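Local coordinates for protein probable acetyltransferases (Chromobacterium violaceum, PDB 3PZJ) that probably transfers an acetyl group from acetyl-CoA to an amine, perhaps the N-terminus of a protein, as a member of the GNAT family, at residues A[87-99]-A[104-116]. Residues are numbered along the deposited sequence; the frame is centred on the assembly and turned at random. Where two conformers were deposited one is given.
Sequences AQSDTALYVVCAK and ALGFLGYRQMVQA. With NA (sodium ion), chain C.
Tyr94 and Leu108 exchange two backbone hydrogen bonds, Tyr94 N to Leu108 O at 2.8 Å and Leu108 N to Tyr94 O at 3.0 Å. Ala92 and Tyr110 form the next such antiparallel pair. Toward the hairpin loop, Val96 N bonds Gly106 O, and Leu105 N reaches Val96 O at 2.7 Å. At the other end the pairing skips Gln112: Met113 N gives a straight bond (171°) to Asp90 O, on a lone pair of that carbonyl. A water donates to both Asp90 OD1 and Met113 O and bridges the two segments. The type I turn from Gln88 to Thr91 offers Gln88 O and Thr91 O to the sodium ion, which Val86 O and two waters also bind.

On one face, Val96 CG2 presses on Leu108 CD2 at 3.5 Å, a tight carbon contact. Further along this face Tyr94 CE2 lies 4.2 Å from Tyr110 CD2, the rings meeting obliquely. Tyr94 OH bonds Pro30 O, Tyr110 OH bonds Leu144 O, and helix 135-150 packs on Leu108 and Tyr110. The other face carries Leu93, Val95 and Phe107. Val95 CG1, anti to its N (chi1 176°), lies 3.6 Å from Ala104 CB. Leu93 and Phe107 pack against helix 75-87. Gly109 has no side chain, which lets its CA approach Leu93 CA to 4.1 Å. The segments form an antiparallel beta hairpin within the mixed central sheet of the GNAT fold.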
ATOM      1  N   ALA A  87      16.737  -1.709  -6.097  1.00 26.73           N
ATOM      2  CA  ALA A  87      16.371  -1.158  -7.396  1.00 26.91           C
ATOM      3  C   ALA A  87      15.017  -0.532  -7.463  1.00 27.30           C
ATOM      4  O   ALA A  87      14.775   0.363  -8.306  1.00 28.94           O
ATOM      5  CB  ALA A  87      16.510  -2.253  -8.560  1.00 25.27           C
ATOM      6  N   GLN A  88      14.080  -0.960  -6.619  1.00 28.71           N
ATOM      7  CA  GLN A  88      12.761  -0.314  -6.637  1.00 29.83           C
ATOM      8  C   GLN A  88      12.871   1.167  -6.258  1.00 28.54           C
ATOM      9  O   GLN A  88      13.491   1.520  -5.234  1.00 27.12           O
ATOM     10  CB  GLN A  88      11.777  -1.028  -5.641  1.00 29.93           C
ATOM     11  CG  GLN A  88      11.545  -2.495  -5.969  1.00 36.47           C
ATOM     12  CD  GLN A  88      10.812  -3.236  -4.866  1.00 40.44           C
ATOM     13  OE1 GLN A  88      11.417  -3.941  -4.046  1.00 41.45           O
ATOM     14  NE2 GLN A  88       9.503  -3.063  -4.831  1.00 46.75           N
ATOM     15  N   SER A  89      12.189   2.033  -6.989  1.00 29.01           N
ATOM     16  CA  SER A  89      12.339   3.449  -6.766  1.00 30.64           C
ATOM     17  C   SER A  89      11.760   3.818  -5.385  1.00 30.68           C
ATOM     18  O   SER A  89      12.107   4.862  -4.817  1.00 32.91           O
ATOM     19  CB  SER A  89      11.522   4.216  -7.819  1.00 33.81           C
ATOM     20  OG  SER A  89      10.163   3.706  -7.759  1.00 36.58           O
ATOM     21  N   ASP A  90      10.864   2.992  -4.842  1.00 27.49           N
ATOM     22  CA  ASP A  90      10.215   3.401  -3.574  1.00 27.71           C
ATOM     23  C   ASP A  90      10.848   2.753  -2.349  1.00 24.93           C
ATOM     24  O   ASP A  90      10.302   2.818  -1.216  1.00 24.04           O
ATOM     25  CB  ASP A  90       8.728   3.169  -3.687  1.00 30.05           C
ATOM     26  CG  ASP A  90       8.355   1.703  -3.765  1.00 33.40           C
ATOM     27  OD1 ASP A  90       7.146   1.468  -3.795  1.00 43.36           O
ATOM     28  OD2 ASP A  90       9.197   0.805  -3.773  1.00 36.70           O
ATOM     29  N   THR A  91      12.006   2.122  -2.551  1.00 24.29           N
ATOM     30  CA  THR A  91      12.710   1.448  -1.447  1.00 25.05           C
ATOM     31  C   THR A  91      14.169   1.980  -1.328  1.00 26.60           C
ATOM     32  O   THR A  91      14.876   2.217  -2.362  1.00 28.01           O
ATOM     33  CB  THR A  91      12.701  -0.078  -1.690  1.00 25.46           C
ATOM     34  OG1 THR A  91      11.349  -0.540  -1.676  1.00 22.83           O
ATOM     35  CG2 THR A  91      13.432  -0.773  -0.605  1.00 24.94           C
ATOM     36  N   ALA A  92      14.608   2.236  -0.091  1.00 23.58           N
ATOM     37  CA  ALA A  92      16.002   2.631   0.161  1.00 24.86           C
ATOM     38  C   ALA A  92      16.459   1.913   1.405  1.00 24.19           C
ATOM     39  O   ALA A  92      15.734   1.921   2.398  1.00 24.95           O
ATOM     40  CB  ALA A  92      16.114   4.148   0.369  1.00 25.10           C
ATOM     41  N   LEU A  93      17.615   1.282   1.355  1.00 22.65           N
ATOM     42  CA  LEU A  93      18.107   0.531   2.508  1.00 23.96           C
ATOM     43  C   LEU A  93      19.428   1.089   2.992  1.00 22.56           C
ATOM     44  O   LEU A  93      20.142   1.750   2.217  1.00 23.08           O
ATOM     45  CB  LEU A  93      18.349  -0.919   2.163  1.00 24.94           C
ATOM     46  CG  LEU A  93      17.129  -1.789   1.754  1.00 26.61           C
ATOM     47  CD1 LEU A  93      17.640  -3.211   1.365  1.00 27.71           C
ATOM     48  CD2 LEU A  93      16.100  -1.835   2.855  1.00 26.33           C
ATOM     49  N   TYR A  94      19.698   0.850   4.267  1.00 22.57           N
ATOM     50  CA  TYR A  94      20.880   1.363   4.970  1.00 22.49           C
ATOM     51  C   TYR A  94      21.438   0.232   5.801  1.00 23.69           C
ATOM     52  O   TYR A  94      20.697  -0.634   6.298  1.00 23.31           O
ATOM     53  CB  TYR A  94      20.510   2.508   5.889  1.00 23.61           C
ATOM     54  CG  TYR A  94      19.892   3.673   5.126  1.00 24.52           C
ATOM     55  CD1 TYR A  94      20.676   4.752   4.686  1.00 28.33           C
ATOM     56  CD2 TYR A  94      18.554   3.669   4.806  1.00 20.91           C
ATOM     57  CE1 TYR A  94      20.096   5.800   3.976  1.00 28.73           C
ATOM     58  CE2 TYR A  94      17.966   4.717   4.114  1.00 24.78           C
ATOM     59  CZ  TYR A  94      18.762   5.725   3.629  1.00 30.38           C
ATOM     60  OH  TYR A  94      18.235   6.755   2.920  1.00 33.83           O
ATOM     61  N   VAL A  95      22.762   0.253   5.951  1.00 24.07           N
ATOM     62  CA  VAL A  95      23.488  -0.650   6.768  1.00 24.65           C
ATOM     63  C   VAL A  95      23.777   0.018   8.168  1.00 26.85           C
ATOM     64  O   VAL A  95      24.196   1.167   8.275  1.00 27.77           O
ATOM     65  CB  VAL A  95      24.809  -1.048   6.107  1.00 25.75           C
ATOM     66  CG1 VAL A  95      25.569  -1.929   7.062  1.00 26.71           C
ATOM     67  CG2 VAL A  95      24.536  -1.802   4.799  1.00 25.69           C
ATOM     68  N   VAL A  96      23.506  -0.742   9.224  1.00 27.03           N
ATOM     69  CA  VAL A  96      23.685  -0.272  10.579  1.00 26.64           C
ATOM     70  C   VAL A  96      25.139  -0.578  10.953  1.00 29.19           C
ATOM     71  O   VAL A  96      25.529  -1.735  10.944  1.00 30.48           O
ATOM     72  CB  VAL A  96      22.746  -0.993  11.503  1.00 26.31           C
ATOM     73  CG1 VAL A  96      22.995  -0.506  12.971  1.00 28.30           C
ATOM     74  CG2 VAL A  96      21.238  -0.639  11.059  1.00 25.13           C
ATOM     75  N   CYS A  97      25.903   0.478  11.277  1.00 31.38           N
ATOM     76  CA  CYS A  97      27.282   0.384  11.773  1.00 33.69           C
ATOM     77  C   CYS A  97      27.361   1.134  13.086  1.00 33.70           C
ATOM     78  O   CYS A  97      26.629   2.113  13.298  1.00 32.01           O
ATOM     79  CB  CYS A  97      28.229   1.019  10.769  1.00 34.63           C
ATOM     80  SG  CYS A  97      28.132   0.339   9.090  1.00 42.20           S
ATOM     81  N   ALA A  98      28.213   0.677  13.999  1.00 35.69           N
ATOM     82  CA  ALA A  98      28.704   1.554  15.088  1.00 36.27           C
ATOM     83  C   ALA A  98      29.232   2.890  14.492  1.00 37.17           C
ATOM     84  O   ALA A  98      29.763   2.914  13.366  1.00 38.51           O
ATOM     85  CB  ALA A  98      29.818   0.835  15.859  1.00 38.16           C
ATOM     86  N   LYS A  99      29.071   3.985  15.235  1.00 52.78           N
ATOM     87  CA  LYS A  99      29.546   5.308  14.819  1.00 56.87           C
ATOM     88  C   LYS A  99      30.977   5.242  14.310  1.00 56.32           C
ATOM     89  O   LYS A  99      31.886   4.753  14.999  1.00 56.30           O
ATOM     90  CB  LYS A  99      29.492   6.301  15.970  1.00 63.46           C
ATOM     91  N   ALA A 104      29.375  -3.946   9.356  1.00 37.75           N
ATOM     92  CA  ALA A 104      27.909  -4.067   9.184  1.00 37.19           C
ATOM     93  C   ALA A 104      27.359  -4.849  10.313  1.00 35.75           C
ATOM     94  O   ALA A 104      27.862  -5.907  10.567  1.00 36.94           O
ATOM     95  CB  ALA A 104      27.581  -4.775   7.861  1.00 35.90           C
ATOM     96  N   LEU A 105      26.387  -4.310  11.056  1.00 33.80           N
ATOM     97  CA  LEU A 105      25.714  -5.052  12.140  1.00 33.05           C
ATOM     98  C   LEU A 105      24.258  -5.463  11.831  1.00 31.43           C
ATOM     99  O   LEU A 105      23.633  -6.201  12.573  1.00 30.35           O
ATOM    100  CB  LEU A 105      25.654  -4.195  13.374  1.00 33.59           C
ATOM    101  CG  LEU A 105      26.991  -3.710  13.885  1.00 39.22           C
ATOM    102  CD1 LEU A 105      26.656  -2.687  14.998  1.00 38.11           C
ATOM    103  CD2 LEU A 105      27.769  -4.937  14.356  1.00 39.65           C
ATOM    104  N   GLY A 106      23.747  -4.983  10.710  1.00 29.02           N
ATOM    105  CA  GLY A 106      22.452  -5.441  10.129  1.00 27.70           C
ATOM    106  C   GLY A 106      22.018  -4.382   9.149  1.00 25.75           C
ATOM    107  O   GLY A 106      22.807  -3.484   8.829  1.00 26.38           O
ATOM    108  N   PHE A 107      20.779  -4.468   8.709  1.00 25.16           N
ATOM    109  CA  PHE A 107      20.225  -3.494   7.811  1.00 24.21           C
ATOM    110  C   PHE A 107      18.766  -3.221   8.043  1.00 23.39           C
ATOM    111  O   PHE A 107      18.132  -3.924   8.742  1.00 23.76           O
ATOM    112  CB  PHE A 107      20.501  -3.823   6.350  1.00 23.51           C
ATOM    113  CG  PHE A 107      19.805  -5.048   5.840  1.00 20.74           C
ATOM    114  CD1 PHE A 107      18.700  -4.936   5.071  1.00 22.07           C
ATOM    115  CD2 PHE A 107      20.288  -6.295   6.100  1.00 22.30           C
ATOM    116  CE1 PHE A 107      18.099  -6.020   4.594  1.00 24.65           C
ATOM    117  CE2 PHE A 107      19.682  -7.382   5.627  1.00 21.68           C
ATOM    118  CZ  PHE A 107      18.590  -7.253   4.884  1.00 24.51           C
ATOM    119  N   LEU A 108      18.303  -2.126   7.456  1.00 23.80           N
ATOM    120  CA  LEU A 108      16.925  -1.673   7.490  1.00 22.56           C
ATOM    121  C   LEU A 108      16.726  -0.494   6.550  1.00 21.35           C
ATOM    122  O   LEU A 108      17.634  -0.017   6.009  1.00 21.70           O
ATOM    123  CB  LEU A 108      16.494  -1.312   8.900  1.00 22.87           C
ATOM    124  CG  LEU A 108      16.801   0.061   9.397  1.00 28.72           C
ATOM    125  CD1 LEU A 108      15.975   0.394  10.610  1.00 27.14           C
ATOM    126  CD2 LEU A 108      18.218   0.237   9.635  1.00 29.74           C
ATOM    127  N   GLY A 109      15.504  -0.083   6.322  1.00 20.54           N
ATOM    128  CA  GLY A 109      15.262   1.042   5.462  1.00 20.08           C
ATOM    129  C   GLY A 109      13.827   1.463   5.313  1.00 20.63           C
ATOM    130  O   GLY A 109      13.047   1.178   6.162  1.00 22.26           O
ATOM    131  N   TYR A 110      13.523   2.142   4.219  1.00 20.70           N
ATOM    132  CA  TYR A 110      12.200   2.587   3.899  1.00 20.73           C
ATOM    133  C   TYR A 110      11.680   1.745   2.733  1.00 21.02           C
ATOM    134  O   TYR A 110      12.435   1.330   1.814  1.00 21.62           O
ATOM    135  CB  TYR A 110      12.264   4.039   3.475  1.00 21.27           C
ATOM    136  CG  TYR A 110      12.828   5.028   4.502  1.00 19.81           C
ATOM    137  CD1 TYR A 110      12.216   5.221   5.724  1.00 23.29           C
ATOM    138  CD2 TYR A 110      13.944   5.825   4.201  1.00 23.84           C
ATOM    139  CE1 TYR A 110      12.678   6.193   6.610  1.00 22.00           C
ATOM    140  CE2 TYR A 110      14.429   6.782   5.119  1.00 22.81           C
ATOM    141  CZ  TYR A 110      13.788   6.929   6.304  1.00 21.05           C
ATOM    142  OH  TYR A 110      14.232   7.882   7.150  1.00 24.05           O
ATOM    143  N   ARG A 111      10.373   1.512   2.733  1.00 21.44           N
ATOM    144  CA  ARG A 111       9.737   1.014   1.548  1.00 21.31           C
ATOM    145  C   ARG A 111       8.398   1.660   1.392  1.00 21.77           C
ATOM    146  O   ARG A 111       7.912   2.419   2.266  1.00 20.65           O
ATOM    147  CB  ARG A 111       9.575  -0.493   1.594  1.00 22.66           C
ATOM    148  CG  ARG A 111       8.699  -0.930   2.802  1.00 20.57           C
ATOM    149  CD  ARG A 111       8.758  -2.502   3.005  1.00 30.80           C
ATOM    150  NE  ARG A 111       8.377  -3.188   1.793  1.00 36.02           N
ATOM    151  CZ  ARG A 111       7.120  -3.521   1.426  1.00 46.12           C
ATOM    152  NH1 ARG A 111       6.063  -3.274   2.198  1.00 47.06           N
ATOM    153  NH2 ARG A 111       6.897  -4.132   0.254  1.00 46.54           N
ATOM    154  N   GLN A 112       7.822   1.409   0.245  1.00 22.25           N
ATOM    155  CA  GLN A 112       6.523   2.017  -0.108  1.00 23.04           C
ATOM    156  C   GLN A 112       6.564   3.562   0.135  1.00 22.02           C
ATOM    157  O   GLN A 112       5.641   4.098   0.704  1.00 22.17           O
ATOM    158  CB  GLN A 112       5.366   1.350   0.691  1.00 23.94           C
ATOM    159  CG  GLN A 112       5.196  -0.130   0.439  1.00 30.08           C
ATOM    160  CD  GLN A 112       4.754  -0.395  -0.960  1.00 38.23           C
ATOM    161  OE1 GLN A 112       5.540  -0.838  -1.819  1.00 44.81           O
ATOM    162  NE2 GLN A 112       3.527  -0.119  -1.218  1.00 35.68           N
HETATM  163  N   MSE A 113       7.650   4.231  -0.252  1.00 21.34           N
HETATM  164  CA  MSE A 113       7.739   5.680  -0.155  0.50 23.07           C
HETATM  165  C   MSE A 113       6.741   6.288  -1.167  1.00 24.28           C
HETATM  166  O   MSE A 113       6.726   5.907  -2.398  1.00 25.29           O
HETATM  167  CB  MSE A 113       9.157   6.152  -0.464  0.50 25.41           C
HETATM  168  CG  MSE A 113       9.277   7.636  -0.708  0.50 26.51           C
HETATM  169 SE   MSE A 113      11.107   8.053  -1.083  0.50 37.41          SE
HETATM  170  CE  MSE A 113      12.015   7.264   0.477  0.50 27.20           C
ATOM    171  N   VAL A 114       5.893   7.169  -0.681  1.00 21.74           N
ATOM    172  CA  VAL A 114       4.954   7.915  -1.499  1.00 23.86           C
ATOM    173  C   VAL A 114       5.173   9.375  -1.196  1.00 24.25           C
ATOM    174  O   VAL A 114       4.519   9.968  -0.335  1.00 25.33           O
ATOM    175  CB  VAL A 114       3.436   7.493  -1.289  1.00 24.27           C
ATOM    176  CG1 VAL A 114       2.547   8.130  -2.376  1.00 25.17           C
ATOM    177  CG2 VAL A 114       3.298   5.922  -1.209  1.00 22.68           C
ATOM    178  N   GLN A 115       6.119   9.967  -1.895  1.00 25.29           N
ATOM    179  CA  GLN A 115       6.480  11.365  -1.626  1.00 27.08           C
ATOM    180  C   GLN A 115       5.318  12.289  -1.710  1.00 27.04           C
ATOM    181  O   GLN A 115       5.141  13.157  -0.835  1.00 26.05           O
ATOM    182  CB  GLN A 115       7.582  11.891  -2.594  1.00 28.43           C
ATOM    183  CG  GLN A 115       8.865  11.116  -2.463  1.00 30.78           C
ATOM    184  CD  GLN A 115       9.898  11.563  -3.393  1.00 33.24           C
ATOM    185  OE1 GLN A 115      10.141  10.906  -4.400  1.00 36.65           O
ATOM    186  NE2 GLN A 115      10.471  12.720  -3.138  1.00 34.18           N
ATOM    187  N   ALA A 116       4.460  12.074  -2.702  1.00 28.24           N
ATOM    188  CA  ALA A 116       3.300  12.984  -2.955  1.00 29.16           C
ATOM    189  C   ALA A 116       2.300  13.018  -1.793  1.00 28.43           C
ATOM    190  O   ALA A 116       1.611  13.993  -1.622  1.00 26.78           O
ATOM    191  CB  ALA A 116       2.584  12.633  -4.327  1.00 31.31           C
TER
HETATM  192 NA    NA C 301      15.620   2.139  -4.467  1.00 26.42          NA
HETATM  193  O   HOH W   1       5.379   3.501  -3.250  1.00 32.92           O
HETATM  194  O   HOH W   2      17.564   3.202  -3.460  1.00 33.15           O
HETATM  195  O   HOH W   3      15.890   3.715  -6.161  1.00 42.79           O